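EF-P arginine 32 rhamnosyl-transferase (Pseudomonas putida KT2440, PDB 5NV8) is a glycosyltransferase of the EarP rhamnosyltransferase family, named for elongation factor P, and holds 2'-deoxy-thymidine-beta-L-rhamnose in a pocket. Local coordinates at residues W35-Q40 / G162-G167; A295-L300 / H364-G369; L247-V252 / V262-S267. All coordinates share one frame; numbering follows the deposited sequence.

Interaction 1: residues W35-Q40 / G162-G167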
loop_
_atom_site.group_PDB
_atom_site.type_symbol
_atom_site.label_atom_id
_atom_site.label_comp_id
_atom_site.label_asym_id
_atom_site.label_seq_id
_atom_site.Cartn_x
_atom_site.Cartn_y
_atom_site.Cartn_z
ATOM N N TRP A 35 9.333 -5.204 -9.530
ATOM C CA TRP A 35 8.554 -6.342 -10.007
ATOM C C TRP A 35 7.190 -5.905 -10.529
ATOM O O TRP A 35 6.666 -6.511 -11.469
ATOM C CB TRP A 35 8.412 -7.378 -8.885
ATOM C CG TRP A 35 7.478 -8.524 -9.164
ATOM C CD1 TRP A 35 6.448 -8.945 -8.374
ATOM C CD2 TRP A 35 7.504 -9.409 -10.292
ATOM N NE1 TRP A 35 5.823 -10.027 -8.943
ATOM C CE2 TRP A 35 6.451 -10.333 -10.122
ATOM C CE3 TRP A 35 8.309 -9.507 -11.434
ATOM C CZ2 TRP A 35 6.183 -11.341 -11.047
ATOM C CZ3 TRP A 35 8.040 -10.509 -12.351
ATOM C CH2 TRP A 35 6.984 -11.410 -12.154
ATOM N N ARG A 36 6.607 -4.851 -9.950
ATOM C CA ARG A 36 5.334 -4.341 -10.455
ATOM C C ARG A 36 5.515 -3.646 -11.799
ATOM O O ARG A 36 4.740 -3.872 -12.737
ATOM C CB ARG A 36 4.705 -3.385 -9.439
ATOM C CG ARG A 36 3.411 -2.757 -9.916
ATOM C CD ARG A 36 2.762 -1.890 -8.841
ATOM N NE ARG A 36 2.628 -2.580 -7.558
ATOM C CZ ARG A 36 1.787 -3.584 -7.328
ATOM N NH1 ARG A 36 0.998 -4.034 -8.295
ATOM N NH2 ARG A 36 1.737 -4.142 -6.127
ATOM N N LEU A 37 6.538 -2.795 -11.911
ATOM C CA LEU A 37 6.770 -2.072 -13.158
ATOM C C LEU A 37 7.156 -3.017 -14.290
ATOM O O LEU A 37 6.716 -2.834 -15.431
ATOM C CB LEU A 37 7.851 -1.012 -12.949
ATOM C CG LEU A 37 8.393 -0.308 -14.194
ATOM C CD1 LEU A 37 7.289 0.460 -14.900
ATOM C CD2 LEU A 37 9.535 0.617 -13.819
ATOM N N ALA A 38 7.963 -4.041 -13.991
ATOM C CA ALA A 38 8.469 -4.923 -15.042
ATOM C C ALA A 38 7.347 -5.705 -15.717
ATOM O O ALA A 38 7.364 -5.885 -16.941
ATOM C CB ALA A 38 9.517 -5.876 -14.468
ATOM N N ARG A 39 6.370 -6.190 -14.945
ATOM C CA ARG A 39 5.241 -6.888 -15.555
ATOM C C ARG A 39 4.407 -5.942 -16.410
ATOM O O ARG A 39 3.899 -6.333 -17.465
ATOM C CB ARG A 39 4.353 -7.527 -14.488
ATOM C CG ARG A 39 5.078 -8.307 -13.424
ATOM C CD ARG A 39 4.093 -9.106 -12.585
ATOM N NE ARG A 39 2.973 -8.305 -12.096
ATOM C CZ ARG A 39 2.973 -7.650 -10.938
ATOM N NH1 ARG A 39 4.036 -7.696 -10.147
ATOM N NH2 ARG A 39 1.910 -6.949 -10.569
ATOM N N GLN A 40 4.255 -4.695 -15.962
ATOM C CA GLN A 40 3.389 -3.753 -16.661
ATOM C C GLN A 40 3.963 -3.364 -18.019
ATOM O O GLN A 40 3.218 -3.246 -18.998
ATOM C CB GLN A 40 3.164 -2.516 -15.791
ATOM C CG GLN A 40 2.046 -1.613 -16.281
ATOM C CD GLN A 40 1.722 -0.500 -15.306
ATOM O OE1 GLN A 40 2.535 -0.145 -14.451
ATOM N NE2 GLN A 40 0.529 0.064 -15.434
ATOM N N GLY A 162 4.309 9.856 -12.709
ATOM C CA GLY A 162 3.199 9.722 -11.783
ATOM C C GLY A 162 3.317 8.528 -10.852
ATOM O O GLY A 162 4.319 8.366 -10.159
ATOM N N LEU A 163 2.286 7.686 -10.839
ATOM C CA LEU A 163 2.248 6.513 -9.979
ATOM C C LEU A 163 1.966 5.273 -10.814
ATOM O O LEU A 163 1.328 5.344 -11.867
ATOM C CB LEU A 163 1.186 6.658 -8.878
ATOM C CG LEU A 163 1.042 8.048 -8.248
ATOM C CD1 LEU A 163 -0.274 8.184 -7.500
ATOM C CD2 LEU A 163 2.211 8.348 -7.325
ATOM N N LEU A 164 2.459 4.132 -10.338
ATOM C CA LEU A 164 2.194 2.861 -10.999
ATOM C C LEU A 164 0.727 2.490 -10.828
ATOM O O LEU A 164 0.240 2.346 -9.703
ATOM C CB LEU A 164 3.092 1.764 -10.434
ATOM C CG LEU A 164 4.593 1.979 -10.618
ATOM C CD1 LEU A 164 5.369 1.230 -9.551
ATOM C CD2 LEU A 164 5.027 1.551 -12.014
ATOM N N ARG A 165 0.027 2.339 -11.949
ATOM C CA ARG A 165 -1.385 1.963 -11.935
ATOM C C ARG A 165 -1.652 1.133 -13.181
ATOM O O ARG A 165 -1.560 1.646 -14.301
ATOM C CB ARG A 165 -2.283 3.196 -11.888
ATOM C CG ARG A 165 -3.739 2.911 -11.546
ATOM C CD ARG A 165 -4.654 4.051 -11.986
ATOM N NE ARG A 165 -4.327 4.564 -13.317
ATOM C CZ ARG A 165 -3.739 5.733 -13.548
ATOM N NH1 ARG A 165 -3.383 6.510 -12.536
ATOM N NH2 ARG A 165 -3.485 6.116 -14.791
ATOM N N GLU A 166 -1.966 -0.143 -12.979
ATOM C CA GLU A 166 -2.306 -1.027 -14.085
ATOM C C GLU A 166 -3.574 -0.550 -14.786
ATOM O O GLU A 166 -4.494 -0.015 -14.161
ATOM C CB GLU A 166 -2.492 -2.463 -13.582
ATOM C CG GLU A 166 -1.267 -3.074 -12.903
ATOM C CD GLU A 166 -1.059 -2.612 -11.469
ATOM O OE1 GLU A 166 -1.759 -1.683 -11.013
ATOM O OE2 GLU A 166 -0.175 -3.176 -10.797
ATOM N N GLY A 167 -3.618 -0.768 -16.105
ATOM C CA GLY A 167 -4.735 -0.283 -16.902
ATOM C C GLY A 167 -6.094 -0.771 -16.434
ATOM O O GLY A 167 -7.075 -0.023 -16.487
HETATM O O HOH W 1 1.785 -4.568 -12.574
#
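L164 is the first residue of 162-167, the irregular segment before helix 169-177, to meet helix 30-43. Its CD2 methyl comes within 3.8 Å of L37 CD1, the two side chains crossing at about a right angle, while CB, 4.0 Å from R36 CD, and at slightly longer range CD1 lie along the aliphatic part of the arginine. Leucine's two methyls thus divide between the residues, and the contact ties helix 30-43 to this segment beside helix 378-387, where L378 touches L164 and A379 and L382 touch L37. R165 turns its side chain away, where it bonds Q375 O, and gives the helix its backbone instead: Q40 NE2 donates to R165 O at 2.9 Å. Q40 reaches it because its CG stands opposite the backbone N (chi1 -167°) and the chain runs on extended. The bond is bent, close to the Q40 amide plane but coming from above the carbonyl plane. E166 folds back toward the helix through its bend at chi2 (79°). Its OE2 takes a salt bridge from R36 NH1 at 2.9 Å, at the guanidinium edge, with the carboxylate plane turned 83° from that of the guanidinium. Water 1 donates to E166 OE2 and to R36 O, a second link. R291 holds E166 OE1 and D287 pairs with R36 NE, completing the charge network. The two carboxylates together probably fix the rotation of the buried guanidinium of R36; the nearest atoms of this side chain and of the bound 2'-deoxy-thymidine-beta-L-rhamnose are about 4 Å apart. The paired arginines probably favour a negative charge on E166.

Interaction 2: residues A295-L300 / H364-G369; sequences AGQPML and HARLWG
G296 and A365 form the tight part of this contact, where the turn after helix 287-295 presses on helix 358-373. The CA atoms of G296 and R366 are only 4.5 Å apart, an approach that suits a glycine, and G296 has the positive phi (81°) that this residue type adopts readily as a helix ends. Its carbonyl faces the second helix: G296 O lies 3.3 Å from A365 CB and 3.2 Å from R366 CD. A365 CB also meets the next carbonyl, 3.4 Å from Q297 O, so that a single methyl serves as the spacer for two carbonyl groups. P298 adds a looser apolar touch, its CD 4.3 Å from A365 CB.

Toward R366 the contact becomes more polar, and R366 and Q297 are partly exposed. R366 bends at chi2 (-74°) and again at chi3, which lays its CD on the glycine carbonyl and carries the guanidinium past it. NH1 makes a weak hydrogen bond to Q177. Water 2 sits among A295 O, Q297 OE1 and R366 NH1, but two of its contacts are too short to trust, so the bridge between the segments is doubtful.

Helix 287-295 is the crossover of a beta-alpha-beta unit joining the parallel neighbours 280-284 and 299-302, and the contact lies where that helix turns into the outermost strand. P298 and L300 pair there with N281, and helix 328-343 covers L300 through W338 and W341. Helix 358-373 packs against the turn, and its W368 bonds Q293 OE1 of helix 287-295 through NE1 and is set edge-to-face against Y322.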
loop_
_atom_site.group_PDB
_atom_site.type_symbol
_atom_site.label_atom_id
_atom_site.label_comp_id
_atom_site.label_asym_id
_atom_site.label_seq_id
_atom_site.Cartn_x
_atom_site.Cartn_y
_atom_site.Cartn_z
ATOM N N ALA A 295 -7.102 1.261 -3.740
ATOM C CA ALA A 295 -8.163 0.480 -3.107
ATOM C C ALA A 295 -9.389 1.332 -2.792
ATOM O O ALA A 295 -10.510 0.809 -2.755
ATOM C CB ALA A 295 -7.643 -0.187 -1.834
ATOM N N GLY A 296 -9.202 2.630 -2.552
ATOM C CA GLY A 296 -10.316 3.537 -2.364
ATOM C C GLY A 296 -10.945 3.553 -0.983
ATOM O O GLY A 296 -11.916 4.292 -0.778
ATOM N N GLN A 297 -10.431 2.777 -0.030
ATOM C CA GLN A 297 -10.971 2.748 1.322
ATOM C C GLN A 297 -10.163 3.650 2.245
ATOM O O GLN A 297 -9.030 4.022 1.927
ATOM C CB GLN A 297 -10.972 1.313 1.865
ATOM C CG GLN A 297 -11.593 0.297 0.928
ATOM C CD GLN A 297 -13.108 0.358 0.929
ATOM O OE1 GLN A 297 -13.705 1.222 0.286
ATOM N NE2 GLN A 297 -13.739 -0.565 1.649
ATOM N N PRO A 298 -10.725 4.044 3.392
ATOM C CA PRO A 298 -9.940 4.806 4.371
ATOM C C PRO A 298 -8.660 4.067 4.736
ATOM O O PRO A 298 -8.648 2.843 4.872
ATOM C CB PRO A 298 -10.888 4.922 5.569
ATOM C CG PRO A 298 -12.241 4.877 4.968
ATOM C CD PRO A 298 -12.141 3.939 3.789
ATOM N N MET A 299 -7.572 4.819 4.888
ATOM C CA MET A 299 -6.254 4.210 4.989
ATOM C C MET A 299 -5.392 4.953 6.001
ATOM O O MET A 299 -5.761 6.009 6.522
ATOM C CB MET A 299 -5.544 4.189 3.630
ATOM C CG MET A 299 -5.705 5.474 2.839
ATOM S SD MET A 299 -5.107 5.315 1.152
ATOM C CE MET A 299 -3.390 4.933 1.467
ATOM N N LEU A 300 -4.218 4.382 6.262
ATOM C CA LEU A 300 -3.226 4.966 7.151
ATOM C C LEU A 300 -1.841 4.613 6.627
ATOM O O LEU A 300 -1.634 3.518 6.099
ATOM C CB LEU A 300 -3.402 4.462 8.586
ATOM C CG LEU A 300 -2.521 5.102 9.660
ATOM C CD1 LEU A 300 -2.574 6.621 9.571
ATOM C CD2 LEU A 300 -2.951 4.625 11.046
ATOM N N HIS A 364 -14.057 10.575 0.977
ATOM C CA HIS A 364 -12.797 11.240 0.661
ATOM C C HIS A 364 -11.783 10.265 0.073
ATOM O O HIS A 364 -11.030 10.616 -0.843
ATOM C CB HIS A 364 -12.233 11.907 1.912
ATOM C CG HIS A 364 -11.041 12.771 1.651
ATOM N ND1 HIS A 364 -11.145 14.037 1.117
ATOM C CD2 HIS A 364 -9.720 12.554 1.852
ATOM C CE1 HIS A 364 -9.940 14.563 1.000
ATOM N NE2 HIS A 364 -9.057 13.684 1.437
ATOM N N ALA A 365 -11.747 9.034 0.589
ATOM C CA ALA A 365 -10.806 8.046 0.071
ATOM C C ALA A 365 -11.160 7.633 -1.353
ATOM O O ALA A 365 -10.268 7.421 -2.182
ATOM C CB ALA A 365 -10.765 6.830 0.994
ATOM N N ARG A 366 -12.457 7.514 -1.657
ATOM C CA ARG A 366 -12.872 7.199 -3.021
ATOM C C ARG A 366 -12.522 8.331 -3.977
ATOM O O ARG A 366 -12.029 8.088 -5.086
ATOM C CB ARG A 366 -14.376 6.921 -3.069
ATOM C CG ARG A 366 -14.839 5.784 -2.178
ATOM C CD ARG A 366 -14.439 4.440 -2.761
ATOM N NE ARG A 366 -14.929 4.270 -4.124
ATOM C CZ ARG A 366 -14.976 3.104 -4.758
ATOM N NH1 ARG A 366 -14.560 2.001 -4.152
ATOM N NH2 ARG A 366 -15.439 3.041 -6.001
ATOM N N LEU A 367 -12.771 9.576 -3.563
ATOM C CA LEU A 367 -12.535 10.713 -4.445
ATOM C C LEU A 367 -11.052 10.911 -4.735
ATOM O O LEU A 367 -10.695 11.376 -5.822
ATOM C CB LEU A 367 -13.136 11.977 -3.831
ATOM C CG LEU A 367 -14.665 12.036 -3.820
ATOM C CD1 LEU A 367 -15.177 12.892 -2.668
ATOM C CD2 LEU A 367 -15.185 12.554 -5.150
ATOM N N TRP A 368 -10.177 10.571 -3.786
ATOM C CA TRP A 368 -8.745 10.713 -4.031
ATOM C C TRP A 368 -8.258 9.709 -5.068
ATOM O O TRP A 368 -7.458 10.055 -5.946
ATOM C CB TRP A 368 -7.961 10.551 -2.728
ATOM C CG TRP A 368 -6.480 10.650 -2.934
ATOM C CD1 TRP A 368 -5.601 9.618 -3.092
ATOM C CD2 TRP A 368 -5.707 11.853 -3.023
ATOM N NE1 TRP A 368 -4.326 10.103 -3.268
ATOM C CE2 TRP A 368 -4.364 11.473 -3.230
ATOM C CE3 TRP A 368 -6.018 13.214 -2.943
ATOM C CZ2 TRP A 368 -3.335 12.404 -3.355
ATOM C CZ3 TRP A 368 -4.993 14.138 -3.070
ATOM C CH2 TRP A 368 -3.669 13.728 -3.271
ATOM N N GLY A 369 -8.720 8.461 -4.980
ATOM C CA GLY A 369 -8.317 7.466 -5.959
ATOM C C GLY A 369 -8.776 7.810 -7.363
ATOM O O GLY A 369 -8.024 7.652 -8.328
HETATM O O HOH W 2 -13.372 1.445 -2.103
#

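Interaction 3: residues L247-V252 / V262-S267. With TRH (2'-deoxy-thymidine-beta-L-rhamnose), chain B.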
loop_
_atom_site.group_PDB
_atom_site.type_symbol
_atom_site.label_atom_id
_atom_site.label_comp_id
_atom_site.label_asym_id
_atom_site.label_seq_id
_atom_site.Cartn_x
_atom_site.Cartn_y
_atom_site.Cartn_z
ATOM N N LEU A 247 3.504 -15.523 18.261
ATOM C CA LEU A 247 2.436 -15.636 17.278
ATOM C C LEU A 247 3.029 -15.848 15.894
ATOM O O LEU A 247 3.923 -15.106 15.475
ATOM C CB LEU A 247 1.548 -14.390 17.279
ATOM C CG LEU A 247 0.658 -14.199 18.503
ATOM C CD1 LEU A 247 -0.491 -13.271 18.162
ATOM C CD2 LEU A 247 0.143 -15.543 18.974
ATOM N N HIS A 248 2.527 -16.861 15.191
ATOM C CA HIS A 248 2.919 -17.090 13.808
ATOM C C HIS A 248 1.683 -17.306 12.945
ATOM O O HIS A 248 0.553 -17.131 13.413
ATOM C CB HIS A 248 3.876 -18.278 13.704
ATOM C CG HIS A 248 4.819 -18.395 14.862
ATOM N ND1 HIS A 248 4.709 -19.382 15.817
ATOM C CD2 HIS A 248 5.887 -17.644 15.218
ATOM C CE1 HIS A 248 5.669 -19.235 16.712
ATOM N NE2 HIS A 248 6.399 -18.187 16.372
ATOM N N VAL A 249 1.896 -17.693 11.685
ATOM C CA VAL A 249 0.806 -17.768 10.720
ATOM C C VAL A 249 -0.243 -18.761 11.193
ATOM O O VAL A 249 0.069 -19.909 11.535
ATOM C CB VAL A 249 1.355 -18.148 9.337
ATOM C CG1 VAL A 249 0.228 -18.587 8.414
ATOM C CG2 VAL A 249 2.131 -16.984 8.743
ATOM N N GLY A 250 -1.502 -18.317 11.218
ATOM C CA GLY A 250 -2.633 -19.141 11.585
ATOM C C GLY A 250 -3.300 -18.731 12.883
ATOM O O GLY A 250 -4.512 -18.931 13.038
ATOM N N ASP A 251 -2.540 -18.160 13.815
ATOM C CA ASP A 251 -3.082 -17.825 15.127
ATOM C C ASP A 251 -4.069 -16.668 15.026
ATOM O O ASP A 251 -3.791 -15.651 14.381
ATOM C CB ASP A 251 -1.952 -17.468 16.091
ATOM C CG ASP A 251 -1.067 -18.652 16.413
ATOM O OD1 ASP A 251 -1.454 -19.794 16.086
ATOM O OD2 ASP A 251 0.019 -18.442 16.992
ATOM N N VAL A 252 -5.225 -16.827 15.666
ATOM C CA VAL A 252 -6.240 -15.783 15.749
ATOM C C VAL A 252 -6.740 -15.720 17.187
ATOM O O VAL A 252 -7.120 -16.744 17.765
ATOM C CB VAL A 252 -7.395 -16.020 14.748
ATOM C CG1 VAL A 252 -8.117 -17.334 15.015
ATOM C CG2 VAL A 252 -8.376 -14.862 14.771
ATOM N N VAL A 262 -3.207 -13.443 12.365
ATOM C CA VAL A 262 -1.919 -13.382 11.681
ATOM C C VAL A 262 -2.051 -14.044 10.316
ATOM O O VAL A 262 -2.481 -15.201 10.216
ATOM C CB VAL A 262 -0.816 -14.058 12.512
ATOM C CG1 VAL A 262 0.556 -13.642 12.006
ATOM C CG2 VAL A 262 -0.975 -13.714 13.986
ATOM N N LEU A 263 -1.673 -13.319 9.269
ATOM C CA LEU A 263 -1.747 -13.784 7.892
ATOM C C LEU A 263 -0.365 -14.150 7.359
ATOM O O LEU A 263 0.656 -13.661 7.853
ATOM C CB LEU A 263 -2.367 -12.706 6.992
ATOM C CG LEU A 263 -3.853 -12.392 7.172
ATOM C CD1 LEU A 263 -4.315 -11.411 6.111
ATOM C CD2 LEU A 263 -4.684 -13.667 7.127
ATOM N N PRO A 264 -0.294 -15.018 6.359
ATOM C CA PRO A 264 0.981 -15.288 5.690
ATOM C C PRO A 264 1.260 -14.223 4.633
ATOM O O PRO A 264 0.446 -13.340 4.372
ATOM C CB PRO A 264 0.757 -16.662 5.058
ATOM C CG PRO A 264 -0.703 -16.684 4.760
ATOM C CD PRO A 264 -1.370 -15.899 5.870
ATOM N N PHE A 265 2.440 -14.321 4.025
ATOM C CA PHE A 265 2.830 -13.442 2.924
ATOM C C PHE A 265 2.373 -14.095 1.625
ATOM O O PHE A 265 3.027 -15.005 1.109
ATOM C CB PHE A 265 4.335 -13.197 2.935
ATOM C CG PHE A 265 4.736 -11.854 2.387
ATOM C CD1 PHE A 265 4.771 -10.739 3.208
ATOM C CD2 PHE A 265 5.081 -11.709 1.052
ATOM C CE1 PHE A 265 5.140 -9.505 2.710
ATOM C CE2 PHE A 265 5.450 -10.477 0.547
ATOM C CZ PHE A 265 5.478 -9.372 1.378
ATOM N N VAL A 266 1.244 -13.629 1.092
ATOM C CA VAL A 266 0.635 -14.231 -0.091
ATOM C C VAL A 266 1.257 -13.645 -1.352
ATOM O O VAL A 266 2.448 -13.318 -1.375
ATOM C CB VAL A 266 -0.892 -14.035 -0.081
ATOM C CG1 VAL A 266 -1.537 -14.973 0.928
ATOM C CG2 VAL A 266 -1.243 -12.585 0.236
ATOM N N SER A 267 0.455 -13.500 -2.403
ATOM C CA SER A 267 0.891 -12.900 -3.656
ATOM C C SER A 267 0.521 -11.420 -3.698
ATOM O O SER A 267 -0.356 -10.951 -2.967
ATOM C CB SER A 267 0.270 -13.628 -4.851
ATOM O OG SER A 267 -1.118 -13.360 -4.949
HETATM O O4P TRH B . 8.392 -0.894 3.880
HETATM P P2 TRH B . 8.259 -1.398 2.489
HETATM O O3P TRH B . 8.547 -2.987 2.389
HETATM O O1 TRH B . 9.247 -0.646 1.462
HETATM C C1 TRH B . 10.125 0.372 1.984
HETATM C C2 TRH B . 10.886 1.071 0.849
HETATM O O2 TRH B . 11.216 0.155 -0.195
HETATM C C3 TRH B . 12.205 1.650 1.374
HETATM O O3 TRH B . 13.192 0.612 1.434
HETATM C C4 TRH B . 11.990 2.205 2.767
HETATM O O4 TRH B . 10.948 3.197 2.722
HETATM O OPP TRH B . 6.748 -1.198 1.952
HETATM P P TRH B . 6.444 -1.304 0.384
HETATM O O1P TRH B . 7.138 -0.275 -0.429
HETATM O O2P TRH B . 4.842 -1.222 0.201
HETATM O "O5'" TRH B . 6.817 -2.801 -0.073
HETATM C "C5'" TRH B . 5.940 -3.880 0.242
HETATM C "C4'" TRH B . 5.819 -4.770 -0.983
HETATM O "O4'" TRH B . 5.405 -6.078 -0.501
HETATM C "C3'" TRH B . 4.657 -4.284 -1.827
HETATM O "O3'" TRH B . 4.685 -4.945 -3.099
HETATM C "C2'" TRH B . 3.521 -4.848 -1.005
HETATM C "C1'" TRH B . 4.062 -6.257 -1.014
HETATM N N11 TRH B . 3.306 -7.213 -0.177
HETATM C C21 TRH B . 2.918 -8.371 -0.724
HETATM O O21 TRH B . 3.178 -8.620 -1.900
HETATM N N31 TRH B . 2.215 -9.306 0.030
HETATM C C41 TRH B . 1.907 -9.054 1.362
HETATM O O41 TRH B . 1.283 -9.895 2.006
HETATM C C51 TRH B . 2.310 -7.856 1.936
HETATM C C5A TRH B . 2.008 -7.595 3.267
HETATM C C61 TRH B . 3.015 -6.930 1.171
#
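V262 meets a type II beta turn, H248 to D251, through both of its backbone polar groups. V262 N donates to D251 O at 3.0 Å, nearly straight, and G250 N gives V262 O a weaker bond of 3.4 Å. Two successive residues thus face one, the pattern of a G1 beta bulge, which commonly accompanies a type II turn; it leads into the hairpin of strands 252-255 and 258-263. G250 suits the bulge because its phi of 113° is one that glycine tolerates. Inside the turn D251 N bonds H248 O, and D251 OD2 weakly receives H248 N.

The V262 side chain packs against the turn: its CB is 3.5 Å from H248 O, and CG2 touches L247 CB. Valine, beta-branched, suits a strand position and keeps its short branches close to the turn. Farther along, V249 straddles P264, CG1 lying 3.9 Å from P264 CB with the side chains at about a right angle.

Beyond the strand the chain enters the ligand pocket. F265, stacked also with Y28, offers one ring face to the base of 2'-deoxy-thymidine-beta-L-rhamnose, offset toward the rim, with F265 CE1 3.4 Å from the ligand's C51.

In the fold
Interaction 2 is the buried one; interactions 1 and 3 are only partly buried, and residues of interaction 3 are largely exposed at the turn. Interactions 2 and 3 belong to the same mixed sheet but to its two opposite edges: 295-300 runs into one outermost strand, whereas 247-252 leads into the other. Interaction 1 instead joins helix 30-43 to the loop before helix 169-177, its centre about 27 Å from that of interaction 3, yet both come close to the bound ligand. Their chemistry differs accordingly: charged groups and a glutamine in interaction 1, close carbonyl-to-methyl packing in interaction 2, and backbone pairing with valine contacts in interaction 3.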